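Local coordinates for protein SG7.AF (Anopheles freeborni, PDB 6XL7) that inhibits the alternative pathway of host complement as a mosquito salivary protein, blocking the activated C3-convertase C3bBb while leaving the classical pathway unaffected, at residues Leu9-Arg14 against Thr57-Met62; Phe17-Lys22 against Ser28-Val33; Leu46-Asp51 against Cys113-Leu118. All blocks are in the same frame, centred on the assembly; numbering follows the deposited sequence.

Contact 1: residues Leu9-Arg14 against Thr57-Met62; sequences LKTFRR and TCLDRM. With SO4 (sulfate ion), chain B; SO4 (sulfate ion), chain E.
R13 NH2 gives a 2.8 Å hydrogen bond to O4 of the chain B sulfate, and the bond is nearly straight (174°). R13 NH1 reaches O3 of the same ion at 2.9 Å. The R13 guanidinium thus presents an edge to the sulfate, near its own plane, and the chain folds at chi3 to bring the nitrogens there. R14 NH1 also reaches O2, but only in one of two modelled conformers, so this bond is less certain. The sulfate probably comes from the crystallisation liquor. It lies on the exposed arginine side, away from the residues that pack between the helices.

The helix-helix contact is side-chain packing. M62 carries most of it from helix 56-77. Its CE methyl lies over one face of the F12 ring, 3.8 Å from the centroid and slightly toward the rim. This is a CH-pi contact. M62 SD sits obliquely at 4.8 Å from the same centroid, so the pair is also a Met-aromatic contact. The bend at chi3 (77°) turns the methyl onto the ring. On its other contact, M62 CE meets T11 CG2 at 3.6 Å. The T11 hydroxyl oxygen, OG1, lies against L59 CB, also at 3.6 Å.

The segment axes approach to 9.8 Å and cross at -34°. M62 also touches L41, I106 and T110, so it sits among all four helices. C58, one turn earlier, is disulfide-bonded to C113. Here helix 2-13 packs on helix 56-77 through methyl, sulfur, ring and hydroxyl oxygen contacts, while R13 beside them binds a sulfate.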
loop_
_atom_site.group_PDB
_atom_site.type_symbol
_atom_site.label_atom_id
_atom_site.label_comp_id
_atom_site.label_asym_id
_atom_site.label_seq_id
_atom_site.Cartn_x
_atom_site.Cartn_y
_atom_site.Cartn_z
ATOM N N LEU A 9 -4.094 5.604 9.484
ATOM C CA LEU A 9 -2.761 6.130 9.198
ATOM C C LEU A 9 -1.702 5.527 10.115
ATOM O O LEU A 9 -0.545 5.372 9.700
ATOM C CB LEU A 9 -2.766 7.659 9.242
ATOM C CG LEU A 9 -3.604 8.223 8.088
ATOM C CD1 LEU A 9 -3.763 9.715 8.210
ATOM C CD2 LEU A 9 -2.983 7.869 6.738
ATOM N N LYS A 10 -2.074 5.161 11.341
ATOM C CA LYS A 10 -1.168 4.396 12.191
ATOM C C LYS A 10 -0.746 3.110 11.493
ATOM O O LYS A 10 0.437 2.739 11.506
ATOM C CB LYS A 10 -1.864 4.093 13.513
ATOM C CG LYS A 10 -1.124 3.115 14.414
ATOM C CD LYS A 10 -1.908 2.924 15.698
ATOM C CE LYS A 10 -1.298 1.856 16.581
ATOM N NZ LYS A 10 -2.189 1.539 17.729
ATOM N N THR A 11 -1.694 2.449 10.837
ATOM C CA THR A 11 -1.385 1.244 10.076
ATOM C C THR A 11 -0.499 1.556 8.873
ATOM O O THR A 11 0.430 0.798 8.568
ATOM C CB THR A 11 -2.693 0.554 9.682
ATOM O OG1 THR A 11 -3.208 -0.142 10.825
ATOM C CG2 THR A 11 -2.489 -0.445 8.559
ATOM N N PHE A 12 -0.749 2.671 8.174
ATOM C CA PHE A 12 0.105 3.018 7.042
ATOM C C PHE A 12 1.534 3.307 7.478
ATOM O O PHE A 12 2.479 3.016 6.732
ATOM C CB PHE A 12 -0.473 4.192 6.235
ATOM C CG PHE A 12 -1.510 3.780 5.229
ATOM C CD1 PHE A 12 -1.127 3.309 3.985
ATOM C CD2 PHE A 12 -2.859 3.832 5.534
ATOM C CE1 PHE A 12 -2.076 2.896 3.065
ATOM C CE2 PHE A 12 -3.818 3.430 4.609
ATOM C CZ PHE A 12 -3.422 2.950 3.379
ATOM N N ARG A 13 1.718 3.871 8.678
ATOM C CA ARG A 13 3.064 4.082 9.203
ATOM C C ARG A 13 3.845 2.776 9.265
ATOM O O ARG A 13 5.075 2.780 9.137
ATOM C CB ARG A 13 2.985 4.751 10.580
ATOM C CG ARG A 13 4.319 4.873 11.292
ATOM C CD ARG A 13 4.230 5.768 12.519
ATOM N NE ARG A 13 3.132 5.428 13.420
ATOM C CZ ARG A 13 3.162 4.421 14.288
ATOM N NH1 ARG A 13 4.230 3.626 14.344
ATOM N NH2 ARG A 13 2.124 4.201 15.086
ATOM N N ARG A 14 3.153 1.649 9.428
ATOM C CA ARG A 14 3.811 0.351 9.487
ATOM C C ARG A 14 4.219 -0.174 8.112
ATOM O O ARG A 14 4.954 -1.166 8.045
ATOM C CB ARG A 14 2.932 -0.648 10.254
ATOM C CG ARG A 14 2.858 -0.358 11.758
ATOM C CD ARG A 14 1.521 -0.767 12.383
ATOM N NE ARG A 14 1.510 -0.601 13.836
ATOM C CZ ARG A 14 0.453 -0.833 14.609
ATOM N NH1 ARG A 14 0.540 -0.663 15.922
ATOM N NH2 ARG A 14 -0.692 -1.233 14.072
ATOM N N THR A 57 -7.238 -7.348 12.473
ATOM C CA THR A 57 -6.701 -8.373 11.580
ATOM C C THR A 57 -6.744 -7.911 10.133
ATOM O O THR A 57 -5.814 -8.175 9.366
ATOM C CB THR A 57 -7.423 -9.711 11.759
ATOM O OG1 THR A 57 -8.820 -9.563 11.479
ATOM C CG2 THR A 57 -7.253 -10.224 13.177
ATOM N N CYS A 58 -7.798 -7.190 9.746
ATOM C CA CYS A 58 -7.872 -6.647 8.394
ATOM C C CYS A 58 -6.737 -5.665 8.141
ATOM O O CYS A 58 -6.068 -5.716 7.099
ATOM C CB CYS A 58 -9.219 -5.953 8.219
ATOM S SG CYS A 58 -9.533 -5.285 6.565
ATOM N N LEU A 59 -6.504 -4.759 9.094
ATOM C CA LEU A 59 -5.439 -3.772 8.943
ATOM C C LEU A 59 -4.072 -4.440 8.877
ATOM O O LEU A 59 -3.233 -4.078 8.039
ATOM C CB LEU A 59 -5.502 -2.769 10.094
ATOM C CG LEU A 59 -6.756 -1.894 10.128
ATOM C CD1 LEU A 59 -6.869 -1.208 11.486
ATOM C CD2 LEU A 59 -6.704 -0.864 9.014
ATOM N N ASP A 60 -3.842 -5.440 9.727
ATOM C CA ASP A 60 -2.557 -6.136 9.741
ATOM C C ASP A 60 -2.293 -6.837 8.413
ATOM O O ASP A 60 -1.161 -6.823 7.909
ATOM C CB ASP A 60 -2.542 -7.170 10.866
ATOM C CG ASP A 60 -2.457 -6.547 12.255
ATOM O OD1 ASP A 60 -2.219 -5.325 12.366
ATOM O OD2 ASP A 60 -2.629 -7.295 13.248
ATOM N N ARG A 61 -3.327 -7.457 7.834
ATOM C CA ARG A 61 -3.172 -8.113 6.538
ATOM C C ARG A 61 -2.861 -7.111 5.443
ATOM O O ARG A 61 -2.108 -7.421 4.511
ATOM C CB ARG A 61 -4.422 -8.909 6.167
ATOM C CG ARG A 61 -4.617 -10.162 6.972
ATOM C CD ARG A 61 -5.663 -11.070 6.342
ATOM N NE ARG A 61 -6.980 -10.441 6.288
ATOM C CZ ARG A 61 -7.888 -10.522 7.256
ATOM N NH1 ARG A 61 -7.624 -11.207 8.362
ATOM N NH2 ARG A 61 -9.063 -9.920 7.116
ATOM N N MET A 62 -3.438 -5.911 5.510
ATOM C CA MET A 62 -3.082 -4.911 4.516
ATOM C C MET A 62 -1.594 -4.607 4.560
ATOM O O MET A 62 -0.948 -4.482 3.514
ATOM C CB MET A 62 -3.882 -3.635 4.735
ATOM C CG MET A 62 -3.628 -2.629 3.634
ATOM S SD MET A 62 -4.344 -1.003 3.892
ATOM C CE MET A 62 -3.189 -0.321 5.071
HETATM S S SO4 B . 3.245 1.242 17.163
HETATM O O1 SO4 B . 4.187 1.691 18.185
HETATM O O2 SO4 B . 2.719 -0.068 17.535
HETATM O O3 SO4 B . 3.927 1.135 15.878
HETATM O O4 SO4 B . 2.145 2.201 17.070
HETATM S S SO4 E . -10.731 -8.368 14.528
HETATM O O1 SO4 E . -10.919 -9.631 15.238
HETATM O O2 SO4 E . -11.403 -8.444 13.233
HETATM O O3 SO4 E . -11.313 -7.285 15.311
HETATM O O4 SO4 E . -9.301 -8.127 14.357
#

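Contact 2: residues Phe17-Lys22 against Ser28-Val33; sequences FDETRK and SAKFGV. With SO4 (sulfate ion), chain D.
The loop between helix 2-13 and helix 23-46 folds back on the second helix, where F17 lies against K30. K30 CG stands over the centre of the F17 ring, 3.7 Å from the centroid and 12° off the normal, a CH-pi contact. The other neighbours are smaller. V33 CG2 meets F17 CZ at the ring edge, at 4.0 Å, and A29 CB is 4.1 Å from F17 CE2.

Beyond the ring, the extended K30 chain carries its ammonium group to E19. K30 NZ is 2.7 Å from E19 OE1, a salt bridge that uses the syn lone pair. E19 bends at chi2 (-65°) to meet it, and the two side chains cross at about a right angle.

E19 is placed by a type I beta turn from D18 to R21. D18 OD1 accepts from T20 N at 3.1 Å, an Asx turn, and also from T20 OG1 at 2.7 Å, both on one face of the carboxylate. R21 faces the chain D sulfate with its guanidinium edge, and R21 NE reaches O4 at 2.8 Å in an almost straight bond. R21 also forms a salt bridge with E71 and a cation-pi contact with Y74, both on helix 56-77.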
loop_
_atom_site.group_PDB
_atom_site.type_symbol
_atom_site.label_atom_id
_atom_site.label_comp_id
_atom_site.label_asym_id
_atom_site.label_seq_id
_atom_site.Cartn_x
_atom_site.Cartn_y
_atom_site.Cartn_z
ATOM N N PHE A 17 9.316 2.078 4.013
ATOM C CA PHE A 17 10.078 2.184 2.781
ATOM C C PHE A 17 11.556 2.250 3.133
ATOM O O PHE A 17 11.944 2.931 4.087
ATOM C CB PHE A 17 9.670 3.444 2.020
ATOM C CG PHE A 17 8.228 3.447 1.598
ATOM C CD1 PHE A 17 7.243 3.917 2.447
ATOM C CD2 PHE A 17 7.853 2.968 0.354
ATOM C CE1 PHE A 17 5.916 3.918 2.063
ATOM C CE2 PHE A 17 6.526 2.964 -0.035
ATOM C CZ PHE A 17 5.556 3.435 0.815
ATOM N N ASP A 18 12.375 1.525 2.375
ATOM C CA ASP A 18 13.818 1.486 2.610
ATOM C C ASP A 18 14.442 2.692 1.919
ATOM O O ASP A 18 14.641 2.692 0.703
ATOM C CB ASP A 18 14.396 0.170 2.100
ATOM C CG ASP A 18 15.899 0.030 2.363
ATOM O OD1 ASP A 18 16.549 1.010 2.780
ATOM O OD2 ASP A 18 16.434 -1.076 2.150
ATOM N N GLU A 19 14.782 3.717 2.709
ATOM C CA GLU A 19 15.268 4.983 2.173
ATOM C C GLU A 19 16.652 4.887 1.546
ATOM O O GLU A 19 17.099 5.860 0.930
ATOM C CB GLU A 19 15.272 6.054 3.267
ATOM C CG GLU A 19 13.882 6.525 3.671
ATOM C CD GLU A 19 13.157 7.241 2.547
ATOM O OE1 GLU A 19 11.950 6.989 2.364
ATOM O OE2 GLU A 19 13.794 8.058 1.846
ATOM N N THR A 20 17.344 3.755 1.680
ATOM C CA THR A 20 18.604 3.584 0.970
ATOM C C THR A 20 18.409 3.222 -0.500
ATOM O O THR A 20 19.385 3.246 -1.263
ATOM C CB THR A 20 19.496 2.542 1.659
ATOM O OG1 THR A 20 18.930 1.235 1.500
ATOM C CG2 THR A 20 19.646 2.854 3.149
ATOM N N ARG A 21 17.184 2.902 -0.915
ATOM C CA ARG A 21 16.912 2.546 -2.299
ATOM C C ARG A 21 16.847 3.800 -3.174
ATOM O O ARG A 21 16.726 4.925 -2.680
ATOM C CB ARG A 21 15.630 1.722 -2.378
ATOM C CG ARG A 21 15.770 0.363 -1.695
ATOM C CD ARG A 21 14.446 -0.373 -1.520
ATOM N NE ARG A 21 14.706 -1.760 -1.148
ATOM C CZ ARG A 21 13.763 -2.667 -0.909
ATOM N NH1 ARG A 21 12.479 -2.331 -0.990
ATOM N NH2 ARG A 21 14.117 -3.911 -0.606
ATOM N N LYS A 22 16.956 3.593 -4.489
ATOM C CA LYS A 22 17.062 4.715 -5.419
ATOM C C LYS A 22 15.816 5.588 -5.346
ATOM O O LYS A 22 14.693 5.087 -5.257
ATOM C CB LYS A 22 17.243 4.205 -6.848
ATOM C CG LYS A 22 18.590 3.553 -7.140
ATOM C CD LYS A 22 19.692 4.591 -7.291
ATOM C CE LYS A 22 20.955 3.976 -7.884
ATOM N NZ LYS A 22 22.002 5.001 -8.160
ATOM N N SER A 28 8.030 6.252 -7.037
ATOM C CA SER A 28 6.965 5.436 -7.615
ATOM C C SER A 28 6.346 4.515 -6.577
ATOM O O SER A 28 5.122 4.325 -6.557
ATOM C CB SER A 28 7.486 4.626 -8.807
ATOM O OG SER A 28 7.571 5.437 -9.963
ATOM N N ALA A 29 7.166 3.927 -5.704
ATOM C CA ALA A 29 6.627 3.041 -4.675
ATOM C C ALA A 29 5.687 3.793 -3.742
ATOM O O ALA A 29 4.584 3.321 -3.446
ATOM C CB ALA A 29 7.765 2.397 -3.894
ATOM N N LYS A 30 6.101 4.981 -3.296
ATOM C CA LYS A 30 5.267 5.777 -2.402
ATOM C C LYS A 30 4.015 6.273 -3.103
ATOM O O LYS A 30 2.920 6.242 -2.519
ATOM C CB LYS A 30 6.076 6.932 -1.820
ATOM C CG LYS A 30 7.162 6.476 -0.863
ATOM C CD LYS A 30 8.067 7.645 -0.461
ATOM C CE LYS A 30 9.235 7.162 0.378
ATOM N NZ LYS A 30 10.195 8.260 0.685
ATOM N N PHE A 31 4.136 6.719 -4.357
ATOM C CA PHE A 31 2.957 7.167 -5.095
ATOM C C PHE A 31 1.931 6.055 -5.220
ATOM O O PHE A 31 0.724 6.289 -5.101
ATOM C CB PHE A 31 3.346 7.659 -6.493
ATOM C CG PHE A 31 2.193 7.673 -7.465
ATOM C CD1 PHE A 31 1.263 8.702 -7.439
ATOM C CD2 PHE A 31 2.026 6.650 -8.390
ATOM C CE1 PHE A 31 0.193 8.716 -8.313
ATOM C CE2 PHE A 31 0.958 6.658 -9.271
ATOM C CZ PHE A 31 0.041 7.695 -9.235
ATOM N N GLY A 32 2.394 4.830 -5.481
ATOM C CA GLY A 32 1.464 3.721 -5.600
ATOM C C GLY A 32 0.649 3.522 -4.338
ATOM O O GLY A 32 -0.576 3.387 -4.390
ATOM N N VAL A 33 1.323 3.496 -3.188
ATOM C CA VAL A 33 0.616 3.311 -1.921
ATOM C C VAL A 33 -0.329 4.479 -1.661
ATOM O O VAL A 33 -1.473 4.278 -1.228
ATOM C CB VAL A 33 1.619 3.091 -0.770
ATOM C CG1 VAL A 33 0.903 3.107 0.579
ATOM C CG2 VAL A 33 2.344 1.776 -0.952
HETATM S S SO4 D . 17.833 -3.834 -0.599
HETATM O O1 SO4 D . 18.707 -3.807 0.574
HETATM O O2 SO4 D . 16.662 -4.659 -0.306
HETATM O O3 SO4 D . 18.564 -4.413 -1.723
HETATM O O4 SO4 D . 17.426 -2.469 -0.928
#

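Contact 3: residues Leu46-Asp51 against Cys113-Leu118; sequences LNYWDD and CLTTRL
Y48 and T115 cross obliquely, and the T115 methyl rests by the hydroxyl-bearing end of the ring. T115 CG2 is 3.4 Å from Y48 CE2 and equally 3.4 Å from Y48 OH. The methyl sits against the CE2, CZ and OH atoms. The T115 side chain puts CG2 opposite its own carbonyl carbon and beside the backbone N, with OG1 at chi1 64°, and this turns the methyl toward the ring.

L114 meets the same hydroxyl differently. Its side chain stands at about a right angle to Y48, and L114 CD1 comes to 3.8 Å from Y48 OH. Further along, L118 CD2 approaches the backbone oxygen of D51 at 3.4 Å. The two chains run roughly the same way here, 28° apart from end to end.

The segments join the loop after helix 23-46 to the C-terminal tail. Strand 53-54, which follows 46-51 in the chain, pairs antiparallel with the weakly bonded strand 115-116 in a minimal two-stranded sheet. Y48 leans on L54 of that strand, and L118 touches K53. Backbone bonds from L46 and Y48 to A1 tie in the N-terminus.

Across the two segments the contact is made by methyl groups against a phenol and a carbonyl oxygen. The pairing is van der Waals in kind. The short strand pairing also joins the tail to the fold, and crystal neighbours touch much of both segments, so lattice contacts may influence this arrangement.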
loop_
_atom_site.group_PDB
_atom_site.type_symbol
_atom_site.label_atom_id
_atom_site.label_comp_id
_atom_site.label_asym_id
_atom_site.label_seq_id
_atom_site.Cartn_x
_atom_site.Cartn_y
_atom_site.Cartn_z
ATOM N N LEU A 46 -13.423 8.022 6.828
ATOM C CA LEU A 46 -13.889 9.315 7.302
ATOM C C LEU A 46 -15.394 9.305 7.540
ATOM O O LEU A 46 -15.871 9.950 8.479
ATOM C CB LEU A 46 -13.503 10.386 6.280
ATOM C CG LEU A 46 -13.631 11.850 6.660
ATOM C CD1 LEU A 46 -12.970 12.122 8.003
ATOM C CD2 LEU A 46 -12.995 12.673 5.555
ATOM N N ASN A 47 -16.147 8.545 6.725
ATOM C CA ASN A 47 -17.610 8.498 6.793
ATOM C C ASN A 47 -18.146 7.779 8.019
ATOM O O ASN A 47 -19.324 7.947 8.347
ATOM C CB ASN A 47 -18.187 7.761 5.574
ATOM C CG ASN A 47 -17.918 8.467 4.257
ATOM O OD1 ASN A 47 -18.596 9.437 3.912
ATOM N ND2 ASN A 47 -16.942 7.972 3.503
ATOM N N TYR A 48 -17.337 6.967 8.678
ATOM C CA TYR A 48 -17.854 6.093 9.720
ATOM C C TYR A 48 -18.317 6.916 10.913
ATOM O O TYR A 48 -17.704 7.933 11.254
ATOM C CB TYR A 48 -16.741 5.163 10.175
ATOM C CG TYR A 48 -16.298 4.147 9.147
ATOM C CD1 TYR A 48 -17.031 3.926 7.980
ATOM C CD2 TYR A 48 -15.153 3.398 9.359
ATOM C CE1 TYR A 48 -16.616 2.980 7.045
ATOM C CE2 TYR A 48 -14.744 2.454 8.445
ATOM C CZ TYR A 48 -15.470 2.256 7.293
ATOM O OH TYR A 48 -15.036 1.296 6.397
ATOM N N TRP A 49 -19.388 6.468 11.568
ATOM C CA TRP A 49 -19.804 7.137 12.790
ATOM C C TRP A 49 -18.756 6.956 13.875
ATOM O O TRP A 49 -17.884 6.082 13.809
ATOM C CB TRP A 49 -21.141 6.604 13.321
ATOM C CG TRP A 49 -22.200 7.652 13.464
ATOM C CD1 TRP A 49 -22.661 8.238 14.612
ATOM C CD2 TRP A 49 -22.936 8.230 12.394
ATOM N NE1 TRP A 49 -23.647 9.147 14.307
ATOM C CE2 TRP A 49 -23.831 9.163 12.946
ATOM C CE3 TRP A 49 -22.913 8.047 11.006
ATOM C CZ2 TRP A 49 -24.704 9.910 12.156
ATOM C CZ3 TRP A 49 -23.768 8.770 10.234
ATOM C CH2 TRP A 49 -24.646 9.700 10.798
ATOM N N ASP A 50 -18.899 7.777 14.914
ATOM C CA ASP A 50 -17.842 7.961 15.896
ATOM C C ASP A 50 -17.381 6.643 16.525
ATOM O O ASP A 50 -16.205 6.505 16.875
ATOM C CB ASP A 50 -18.321 8.932 16.991
ATOM C CG ASP A 50 -19.089 10.165 16.443
ATOM O OD1 ASP A 50 -19.491 10.210 15.250
ATOM O OD2 ASP A 50 -19.267 11.131 17.223
ATOM N N ASP A 51 -18.272 5.657 16.680
ATOM C CA ASP A 51 -17.936 4.452 17.435
ATOM C C ASP A 51 -17.846 3.180 16.588
ATOM O O ASP A 51 -17.850 2.071 17.136
ATOM C CB ASP A 51 -18.858 4.293 18.642
ATOM C CG ASP A 51 -18.580 5.335 19.704
ATOM O OD1 ASP A 51 -17.718 5.078 20.574
ATOM O OD2 ASP A 51 -19.179 6.428 19.639
ATOM N N CYS A 113 -13.129 -6.047 4.602
ATOM C CA CYS A 113 -12.905 -6.513 5.968
ATOM C C CYS A 113 -12.711 -5.395 6.979
ATOM O O CYS A 113 -12.483 -5.687 8.159
ATOM C CB CYS A 113 -11.718 -7.499 6.040
ATOM S SG CYS A 113 -10.043 -6.948 5.467
ATOM N N LEU A 114 -12.821 -4.133 6.562
ATOM C CA LEU A 114 -12.335 -3.026 7.384
ATOM C C LEU A 114 -13.090 -2.898 8.706
ATOM O O LEU A 114 -12.474 -2.640 9.745
ATOM C CB LEU A 114 -12.415 -1.716 6.605
ATOM C CG LEU A 114 -11.110 -1.044 6.195
ATOM C CD1 LEU A 114 -11.429 0.313 5.591
ATOM C CD2 LEU A 114 -10.157 -0.914 7.373
ATOM N N THR A 115 -14.411 -3.055 8.694
ATOM C CA THR A 115 -15.196 -2.848 9.909
ATOM C C THR A 115 -15.595 -4.173 10.551
ATOM O O THR A 115 -15.694 -5.216 9.897
ATOM C CB THR A 115 -16.445 -1.996 9.640
ATOM O OG1 THR A 115 -17.327 -2.693 8.754
ATOM C CG2 THR A 115 -16.060 -0.666 9.029
ATOM N N THR A 116 -15.847 -4.109 11.856
ATOM C CA THR A 116 -16.248 -5.276 12.633
ATOM C C THR A 116 -17.284 -4.846 13.672
ATOM O O THR A 116 -17.689 -3.685 13.720
ATOM C CB THR A 116 -15.016 -5.969 13.228
ATOM O OG1 THR A 116 -15.400 -7.229 13.779
ATOM C CG2 THR A 116 -14.355 -5.114 14.301
ATOM N N ARG A 117 -17.737 -5.785 14.502
ATOM C CA ARG A 117 -18.718 -5.463 15.528
ATOM C C ARG A 117 -18.045 -4.873 16.756
ATOM O O ARG A 117 -16.860 -5.084 17.013
ATOM C CB ARG A 117 -19.402 -6.721 16.055
ATOM C CG ARG A 117 -20.017 -7.631 15.066
ATOM C CD ARG A 117 -20.538 -8.833 15.824
ATOM N NE ARG A 117 -21.335 -9.702 14.982
ATOM C CZ ARG A 117 -21.981 -10.767 15.434
ATOM N NH1 ARG A 117 -21.933 -11.065 16.726
ATOM N NH2 ARG A 117 -22.696 -11.513 14.604
ATOM N N LEU A 118 -18.843 -4.182 17.559
ATOM C CA LEU A 118 -18.400 -3.824 18.896
ATOM C C LEU A 118 -18.337 -5.058 19.786
ATOM O O LEU A 118 -19.039 -6.050 19.567
ATOM C CB LEU A 118 -19.369 -2.823 19.523
ATOM C CG LEU A 118 -19.408 -1.458 18.842
ATOM C CD1 LEU A 118 -20.169 -0.452 19.689
ATOM C CD2 LEU A 118 -17.992 -0.965 18.564
#

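Overall arrangement
Contact 1 is the buried one, contact 2 is partly buried, and contact 3 lies on the surface. Contacts 1 and 2 meet where F12 CE1 touches V33 CG1, as helix 2-13 passes helix 23-46. Contacts 1 and 3 are joined covalently by the C58-C113 disulfide, and L59 also packs on L114. Contacts 2 and 3 lie on opposite sides of the chain's centre, about 30 Å apart between centres, and do not touch. The chemistry follows the place. A methionine meets an aromatic ring in the core, a lysine serves both a ring and a carboxylate at the boundary, and a few methyl contacts link the outer loop to the tail.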